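Local atomic coordinates of outer membrane protein Omp121 (PDB entry 5FQ8), a protein that probably imports a nutrient across the outer membrane of Bacteroides thetaiotaomicron as a TonB-dependent receptor, a plugged beta barrel that also binds calcium. Residues 769-781 with 857-871. Residues are numbered along the deposited sequence; the frame is centred on the assembly and turned at random.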
ATOM      1  N   ALA B 769      43.924  12.106  -6.130  1.00 29.06           N
ATOM      2  CA  ALA B 769      44.328  13.490  -6.274  1.00 29.50           C
ATOM      3  C   ALA B 769      45.231  13.675  -7.481  1.00 30.08           C
ATOM      4  O   ALA B 769      45.832  12.734  -7.993  1.00 30.23           O
ATOM      5  CB  ALA B 769      45.026  13.991  -5.023  1.00 29.67           C
ATOM      6  N   GLU B 770      45.289  14.915  -7.953  1.00 33.14           N
ATOM      7  CA  GLU B 770      46.119  15.255  -9.096  1.00 31.08           C
ATOM      8  C   GLU B 770      47.595  15.262  -8.705  1.00 33.38           C
ATOM      9  O   GLU B 770      47.963  15.605  -7.579  1.00 31.62           O
ATOM     10  CB  GLU B 770      45.705  16.620  -9.646  1.00 31.34           C
ATOM     11  CG  GLU B 770      46.422  17.034 -10.917  1.00 32.00           C
ATOM     12  CD  GLU B 770      46.089  18.432 -11.379  1.00 32.33           C
ATOM     13  OE1 GLU B 770      45.546  19.223 -10.592  1.00 32.68           O
ATOM     14  OE2 GLU B 770      46.377  18.738 -12.545  1.00 33.98           O
ATOM     15  N   ARG B 771      48.439  14.859  -9.646  1.00 32.07           N
ATOM     16  CA  ARG B 771      49.882  14.845  -9.447  1.00 35.31           C
ATOM     17  C   ARG B 771      50.558  15.597 -10.582  1.00 38.40           C
ATOM     18  O   ARG B 771      50.052  15.638 -11.705  1.00 35.35           O
ATOM     19  CB  ARG B 771      50.446  13.419  -9.384  1.00 32.62           C
ATOM     20  CG  ARG B 771      49.777  12.493  -8.388  1.00 31.93           C
ATOM     21  CD  ARG B 771      50.479  12.490  -7.051  1.00 32.00           C
ATOM     22  NE  ARG B 771      49.755  11.684  -6.075  1.00 32.44           N
ATOM     23  CZ  ARG B 771      50.247  11.280  -4.910  1.00 31.33           C
ATOM     24  NH1 ARG B 771      51.479  11.590  -4.549  1.00 31.89           N
ATOM     25  NH2 ARG B 771      49.499  10.552  -4.110  1.00 30.76           N
ATOM     26  N   ASP B 772      51.703  16.192 -10.289  1.00 41.80           N
ATOM     27  CA  ASP B 772      52.471  16.847 -11.337  1.00 37.10           C
ATOM     28  C   ASP B 772      53.233  15.781 -12.113  1.00 41.45           C
ATOM     29  O   ASP B 772      53.272  14.627 -11.705  1.00 43.96           O
ATOM     30  CB  ASP B 772      53.368  17.923 -10.727  1.00 35.34           C
ATOM     31  CG  ASP B 772      54.482  17.372  -9.877  1.00 37.59           C
ATOM     32  OD1 ASP B 772      54.691  16.150  -9.832  1.00 46.80           O
ATOM     33  OD2 ASP B 772      55.178  18.192  -9.252  1.00 36.00           O
ATOM     34  N   PRO B 773      53.837  16.112 -13.258  1.00 43.56           N
ATOM     35  CA  PRO B 773      54.463  15.054 -14.065  1.00 41.19           C
ATOM     36  C   PRO B 773      55.561  14.337 -13.337  1.00 42.17           C
ATOM     37  O   PRO B 773      56.080  13.344 -13.853  1.00 48.74           O
ATOM     38  CB  PRO B 773      55.009  15.808 -15.279  1.00 47.87           C
ATOM     39  CG  PRO B 773      54.195  17.029 -15.361  1.00 49.19           C
ATOM     40  CD  PRO B 773      53.909  17.411 -13.940  1.00 44.61           C
ATOM     41  N   GLN B 774      55.901  14.788 -12.138  1.00 42.41           N
ATOM     42  CA  GLN B 774      57.072  14.343 -11.413  1.00 53.38           C
ATOM     43  C   GLN B 774      56.693  13.679 -10.097  1.00 56.19           C
ATOM     44  O   GLN B 774      57.568  13.402  -9.273  1.00 48.31           O
ATOM     45  CB  GLN B 774      57.990  15.551 -11.202  1.00 46.85           C
ATOM     46  CG  GLN B 774      59.407  15.284 -10.784  1.00 52.56           C
ATOM     47  CD  GLN B 774      59.741  16.086  -9.562  1.00 62.67           C
ATOM     48  OE1 GLN B 774      58.864  16.362  -8.746  1.00 68.46           O
ATOM     49  NE2 GLN B 774      60.996  16.495  -9.434  1.00 69.11           N
ATOM     50  N   GLY B 775      55.412  13.420  -9.877  1.00 35.17           N
ATOM     51  CA  GLY B 775      54.953  12.611  -8.775  1.00 34.54           C
ATOM     52  C   GLY B 775      54.326  13.373  -7.637  1.00 34.13           C
ATOM     53  O   GLY B 775      53.659  12.761  -6.801  1.00 36.18           O
ATOM     54  N   ARG B 776      54.510  14.681  -7.570  1.00 34.48           N
ATOM     55  CA  ARG B 776      54.099  15.411  -6.385  1.00 34.21           C
ATOM     56  C   ARG B 776      52.605  15.720  -6.412  1.00 33.55           C
ATOM     57  O   ARG B 776      51.980  15.829  -7.469  1.00 33.47           O
ATOM     58  CB  ARG B 776      54.935  16.680  -6.255  1.00 40.77           C
ATOM     59  CG  ARG B 776      56.434  16.392  -6.055  1.00 44.72           C
ATOM     60  CD  ARG B 776      57.318  17.639  -6.210  1.00 59.95           C
ATOM     61  NE  ARG B 776      57.416  18.060  -7.602  1.00 55.41           N
ATOM     62  CZ  ARG B 776      57.909  19.229  -8.002  1.00 55.23           C
ATOM     63  NH1 ARG B 776      58.353  20.102  -7.111  1.00 53.94           N
ATOM     64  NH2 ARG B 776      57.957  19.525  -9.297  1.00 55.86           N
ATOM     65  N   ILE B 777      52.034  15.846  -5.223  1.00 33.11           N
ATOM     66  CA  ILE B 777      50.593  15.963  -5.051  1.00 32.44           C
ATOM     67  C   ILE B 777      50.186  17.413  -5.243  1.00 41.89           C
ATOM     68  O   ILE B 777      50.768  18.319  -4.639  1.00 50.22           O
ATOM     69  CB  ILE B 777      50.177  15.444  -3.667  1.00 31.94           C
ATOM     70  CG1 ILE B 777      48.677  15.515  -3.493  1.00 31.27           C
ATOM     71  CG2 ILE B 777      50.802  16.231  -2.583  1.00 32.27           C
ATOM     72  CD1 ILE B 777      48.057  14.215  -3.709  1.00 30.76           C
ATOM     73  N   VAL B 778      49.199  17.644  -6.092  1.00 42.45           N
ATOM     74  CA  VAL B 778      48.730  19.001  -6.302  1.00 32.57           C
ATOM     75  C   VAL B 778      47.748  19.344  -5.202  1.00 32.07           C
ATOM     76  O   VAL B 778      46.848  18.565  -4.897  1.00 31.44           O
ATOM     77  CB  VAL B 778      48.084  19.158  -7.682  1.00 32.57           C
ATOM     78  CG1 VAL B 778      47.721  20.591  -7.904  1.00 32.86           C
ATOM     79  CG2 VAL B 778      49.009  18.668  -8.758  1.00 33.05           C
ATOM     80  N   VAL B 779      47.910  20.511  -4.608  1.00 32.38           N
ATOM     81  CA  VAL B 779      46.970  20.994  -3.619  1.00 32.00           C
ATOM     82  C   VAL B 779      46.550  22.412  -3.976  1.00 32.31           C
ATOM     83  O   VAL B 779      47.136  23.064  -4.833  1.00 32.87           O
ATOM     84  CB  VAL B 779      47.548  20.946  -2.202  1.00 32.06           C
ATOM     85  CG1 VAL B 779      47.763  19.519  -1.785  1.00 31.70           C
ATOM     86  CG2 VAL B 779      48.828  21.691  -2.188  1.00 32.82           C
ATOM     87  N   ASN B 780      45.516  22.872  -3.290  1.00 31.96           N
ATOM     88  CA  ASN B 780      44.873  24.142  -3.578  1.00 32.16           C
ATOM     89  C   ASN B 780      45.659  25.255  -2.922  1.00 32.77           C
ATOM     90  O   ASN B 780      45.996  25.169  -1.740  1.00 32.74           O
ATOM     91  CB  ASN B 780      43.434  24.110  -3.065  1.00 39.06           C
ATOM     92  CG  ASN B 780      42.742  25.452  -3.140  1.00 33.17           C
ATOM     93  OD1 ASN B 780      42.968  26.324  -2.308  1.00 33.24           O
ATOM     94  ND2 ASN B 780      41.855  25.604  -4.111  1.00 31.65           N
ATOM     95  N   SER B 781      45.932  26.304  -3.692  1.00 33.34           N
ATOM     96  CA  SER B 781      46.796  27.377  -3.224  1.00 34.02           C
ATOM     97  C   SER B 781      46.282  28.010  -1.946  1.00 33.92           C
ATOM     98  O   SER B 781      47.070  28.517  -1.148  1.00 34.35           O
ATOM     99  CB  SER B 781      46.921  28.429  -4.317  1.00 42.80           C
ATOM    100  OG  SER B 781      46.883  27.817  -5.592  1.00 34.54           O
ATOM    101  N   PRO B 857      52.845  16.618   2.673  1.00 32.89           N
ATOM    102  CA  PRO B 857      54.210  16.396   2.207  1.00 35.39           C
ATOM    103  C   PRO B 857      54.249  16.170   0.705  1.00 37.47           C
ATOM    104  O   PRO B 857      53.402  15.468   0.148  1.00 33.05           O
ATOM    105  CB  PRO B 857      54.644  15.150   2.990  1.00 33.41           C
ATOM    106  CG  PRO B 857      53.855  15.210   4.214  1.00 33.00           C
ATOM    107  CD  PRO B 857      52.506  15.690   3.756  1.00 32.48           C
ATOM    108  N   ASN B 858      55.232  16.804   0.058  1.00 42.66           N
ATOM    109  CA  ASN B 858      55.481  16.717  -1.379  1.00 44.96           C
ATOM    110  C   ASN B 858      54.486  17.525  -2.193  1.00 38.58           C
ATOM    111  O   ASN B 858      54.229  17.198  -3.349  1.00 34.23           O
ATOM    112  CB  ASN B 858      55.450  15.265  -1.861  1.00 52.14           C
ATOM    113  CG  ASN B 858      56.812  14.756  -2.224  1.00 55.70           C
ATOM    114  OD1 ASN B 858      57.819  15.219  -1.687  1.00 58.30           O
ATOM    115  ND2 ASN B 858      56.861  13.806  -3.148  1.00 60.15           N
ATOM    116  N   SER B 859      53.936  18.578  -1.622  1.00 34.23           N
ATOM    117  CA  SER B 859      52.834  19.276  -2.259  1.00 33.95           C
ATOM    118  C   SER B 859      53.329  20.350  -3.213  1.00 34.61           C
ATOM    119  O   SER B 859      54.333  21.014  -2.962  1.00 35.27           O
ATOM    120  CB  SER B 859      51.931  19.896  -1.200  1.00 33.58           C
ATOM    121  OG  SER B 859      52.678  20.629  -0.251  1.00 34.06           O
ATOM    122  N   VAL B 860      52.615  20.511  -4.319  1.00 34.46           N
ATOM    123  CA  VAL B 860      52.861  21.589  -5.258  1.00 35.04           C
ATOM    124  C   VAL B 860      51.582  22.386  -5.421  1.00 34.69           C
ATOM    125  O   VAL B 860      50.526  22.016  -4.920  1.00 34.02           O
ATOM    126  CB  VAL B 860      53.339  21.074  -6.619  1.00 35.34           C
ATOM    127  CG1 VAL B 860      54.532  20.184  -6.433  1.00 35.65           C
ATOM    128  CG2 VAL B 860      52.220  20.331  -7.290  1.00 34.70           C
ATOM    129  N   ASN B 861      51.693  23.500  -6.122  1.00 35.22           N
ATOM    130  CA  ASN B 861      50.544  24.233  -6.616  1.00 35.01           C
ATOM    131  C   ASN B 861      50.630  24.239  -8.129  1.00 35.83           C
ATOM    132  O   ASN B 861      51.715  24.352  -8.685  1.00 35.98           O
ATOM    133  CB  ASN B 861      50.498  25.650  -6.071  1.00 35.39           C
ATOM    134  CG  ASN B 861      50.337  25.683  -4.577  1.00 35.09           C
ATOM    135  OD1 ASN B 861      49.984  24.689  -3.979  1.00 35.66           O
ATOM    136  ND2 ASN B 861      50.585  26.822  -3.970  1.00 35.54           N
ATOM    137  N   LYS B 862      49.497  24.064  -8.788  1.00 34.89           N
ATOM    138  CA  LYS B 862      49.434  24.093 -10.240  1.00 35.18           C
ATOM    139  C   LYS B 862      49.081  25.510 -10.655  1.00 39.09           C
ATOM    140  O   LYS B 862      47.967  25.978 -10.402  1.00 39.06           O
ATOM    141  CB  LYS B 862      48.405  23.092 -10.743  1.00 34.51           C
ATOM    142  CG  LYS B 862      48.442  22.824 -12.218  1.00 34.79           C
ATOM    143  CD  LYS B 862      47.239  21.983 -12.579  1.00 34.10           C
ATOM    144  CE  LYS B 862      47.274  21.582 -14.018  1.00 34.38           C
ATOM    145  NZ  LYS B 862      46.239  20.581 -14.303  1.00 33.73           N
ATOM    146  N   ILE B 863      50.036  26.197 -11.266  1.00 53.17           N
ATOM    147  CA  ILE B 863      49.859  27.577 -11.697  1.00 36.95           C
ATOM    148  C   ILE B 863      49.340  27.562 -13.126  1.00 37.07           C
ATOM    149  O   ILE B 863      50.062  27.208 -14.055  1.00 37.52           O
ATOM    150  CB  ILE B 863      51.168  28.362 -11.582  1.00 37.83           C
ATOM    151  CG1 ILE B 863      51.631  28.375 -10.132  1.00 37.71           C
ATOM    152  CG2 ILE B 863      50.968  29.766 -12.065  1.00 38.41           C
ATOM    153  CD1 ILE B 863      50.597  28.883  -9.196  1.00 37.22           C
ATOM    154  N   VAL B 864      48.093  27.955 -13.309  1.00 42.44           N
ATOM    155  CA  VAL B 864      47.446  27.862 -14.607  1.00 44.00           C
ATOM    156  C   VAL B 864      47.128  29.258 -15.109  1.00 43.30           C
ATOM    157  O   VAL B 864      46.322  29.977 -14.510  1.00 37.09           O
ATOM    158  CB  VAL B 864      46.180  26.997 -14.542  1.00 50.15           C
ATOM    159  CG1 VAL B 864      45.479  26.999 -15.879  1.00 55.67           C
ATOM    160  CG2 VAL B 864      46.536  25.598 -14.154  1.00 52.90           C
ATOM    161  N   ASN B 865      47.748  29.637 -16.211  1.00 46.97           N
ATOM    162  CA  ASN B 865      47.406  30.870 -16.903  1.00 57.15           C
ATOM    163  C   ASN B 865      47.036  30.486 -18.323  1.00 57.65           C
ATOM    164  O   ASN B 865      47.903  30.106 -19.114  1.00 50.44           O
ATOM    165  CB  ASN B 865      48.555  31.870 -16.855  1.00 59.34           C
ATOM    166  CG  ASN B 865      48.904  32.271 -15.435  1.00 56.40           C
ATOM    167  OD1 ASN B 865      48.089  32.865 -14.733  1.00 60.45           O
ATOM    168  ND2 ASN B 865      50.121  31.961 -15.010  1.00 55.47           N
ATOM    169  N   GLY B 866      45.751  30.562 -18.632  1.00 63.31           N
ATOM    170  CA  GLY B 866      45.246  30.142 -19.918  1.00 65.33           C
ATOM    171  C   GLY B 866      45.644  28.722 -20.239  1.00 56.26           C
ATOM    172  O   GLY B 866      44.993  27.775 -19.795  1.00 54.52           O
ATOM    173  N   GLU B 867      46.728  28.564 -20.989  1.00 69.75           N
ATOM    174  CA  GLU B 867      47.221  27.252 -21.358  1.00 62.24           C
ATOM    175  C   GLU B 867      48.642  26.997 -20.884  1.00 57.46           C
ATOM    176  O   GLU B 867      49.279  26.062 -21.375  1.00 63.11           O
ATOM    177  CB  GLU B 867      47.150  27.066 -22.871  1.00 54.52           C
ATOM    178  CG  GLU B 867      45.920  26.370 -23.367  1.00 38.57           C
ATOM    179  CD  GLU B 867      46.162  25.697 -24.699  1.00 49.03           C
ATOM    180  OE1 GLU B 867      46.329  26.419 -25.708  1.00 66.04           O
ATOM    181  OE2 GLU B 867      46.206  24.448 -24.728  1.00 56.27           O
ATOM    182  N   ASN B 868      49.161  27.787 -19.952  1.00 64.52           N
ATOM    183  CA  ASN B 868      50.483  27.539 -19.395  1.00 70.72           C
ATOM    184  C   ASN B 868      50.355  26.873 -18.032  1.00 61.28           C
ATOM    185  O   ASN B 868      49.707  27.410 -17.129  1.00 60.20           O
ATOM    186  CB  ASN B 868      51.303  28.821 -19.305  1.00 80.34           C
ATOM    187  CG  ASN B 868      52.423  28.849 -20.322  1.00 80.42           C
ATOM    188  OD1 ASN B 868      52.252  28.402 -21.462  1.00 71.02           O
ATOM    189  ND2 ASN B 868      53.582  29.349 -19.917  1.00 69.84           N
ATOM    190  N   VAL B 869      50.981  25.705 -17.889  1.00 64.37           N
ATOM    191  CA  VAL B 869      50.935  24.910 -16.666  1.00 54.15           C
ATOM    192  C   VAL B 869      52.302  24.960 -16.009  1.00 49.79           C
ATOM    193  O   VAL B 869      53.314  24.643 -16.644  1.00 53.27           O
ATOM    194  CB  VAL B 869      50.520  23.454 -16.935  1.00 54.64           C
ATOM    195  CG1 VAL B 869      50.356  22.712 -15.621  1.00 58.69           C
ATOM    196  CG2 VAL B 869      49.233  23.396 -17.735  1.00 64.24           C
ATOM    197  N   THR B 870      52.323  25.341 -14.737  1.00 47.82           N
ATOM    198  CA  THR B 870      53.547  25.501 -13.973  1.00 53.77           C
ATOM    199  C   THR B 870      53.303  24.988 -12.571  1.00 47.86           C
ATOM    200  O   THR B 870      52.207  25.156 -12.039  1.00 49.59           O
ATOM    201  CB  THR B 870      53.973  26.957 -13.902  1.00 53.18           C
ATOM    202  OG1 THR B 870      53.953  27.520 -15.217  1.00 63.29           O
ATOM    203  CG2 THR B 870      55.364  27.071 -13.319  1.00 54.53           C
ATOM    204  N   TYR B 871      54.317  24.384 -11.971  1.00 38.03           N
ATOM    205  CA  TYR B 871      54.187  23.822 -10.641  1.00 37.46           C
ATOM    206  C   TYR B 871      55.176  24.486  -9.699  1.00 41.00           C
ATOM    207  O   TYR B 871      56.288  24.829 -10.099  1.00 39.47           O
ATOM    208  CB  TYR B 871      54.390  22.329 -10.685  1.00 37.09           C
ATOM    209  CG  TYR B 871      53.350  21.618 -11.505  1.00 36.54           C
ATOM    210  CD1 TYR B 871      52.100  21.321 -10.972  1.00 38.59           C
ATOM    211  CD2 TYR B 871      53.615  21.232 -12.805  1.00 36.89           C
ATOM    212  CE1 TYR B 871      51.152  20.667 -11.714  1.00 36.45           C
ATOM    213  CE2 TYR B 871      52.667  20.574 -13.553  1.00 39.90           C
ATOM    214  CZ  TYR B 871      51.440  20.296 -13.005  1.00 37.11           C
ATOM    215  OH  TYR B 871      50.512  19.646 -13.776  1.00 39.44           O
TER
HETATM  216  O   HOH W   1      47.042  24.341  -7.271  1.00 27.98           O
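Y871 turns one ring face to CB of D772, which sits over the ring centre in a CH-pi contact, 3.5 Å from the centroid and only 7° off the ring normal. P773 adds CD at 3.4 Å from CE2 of Y871, approaching obliquely, and V778 brings CG2 near CE1. At D772 a chi1 of 68° folds the carboxylate back over its own loop, within reach of N and NE of R776, while CB is left over the ring. OD1 accepts from N of R776, which comes from above the carboxylate plane; OD2 makes a salt bridge with NE of R776 at 2.8 Å. V860 packs against this ion pair, CG1 lying over one face of the R776 guanidinium and 3.5 Å from OD2 of D772.

Beyond the turn the backbones pair in parallel, I777 beside S859 and V778 beside V860, with N of V860 giving a nearly straight bond to O of I777 (2.9 Å, 165°). One water continues the link, donating to O of V779 and accepting from N of K862. K862, extended throughout, crosses E770 at about a right angle, and its NZ meets the syn lone pair of OE2 of E770 at 2.6 Å; NZ also has an acidic partner on another protein's chain.

With an alanine in place of Y871, CB of D772 and CD of P773 would probably lose the surface they rest on, leaving a gap beside the turn. The short parallel pairing makes 777-778 the third strand beside the 859-873 hairpin, far from the metal sites, and the Y871 and V860 contacts hold the turn against it. The D772-R776 pair probably largely neutralises itself, while K862, between two acidic groups, probably stays charged and links this small sheet to a neighbouring protein chain.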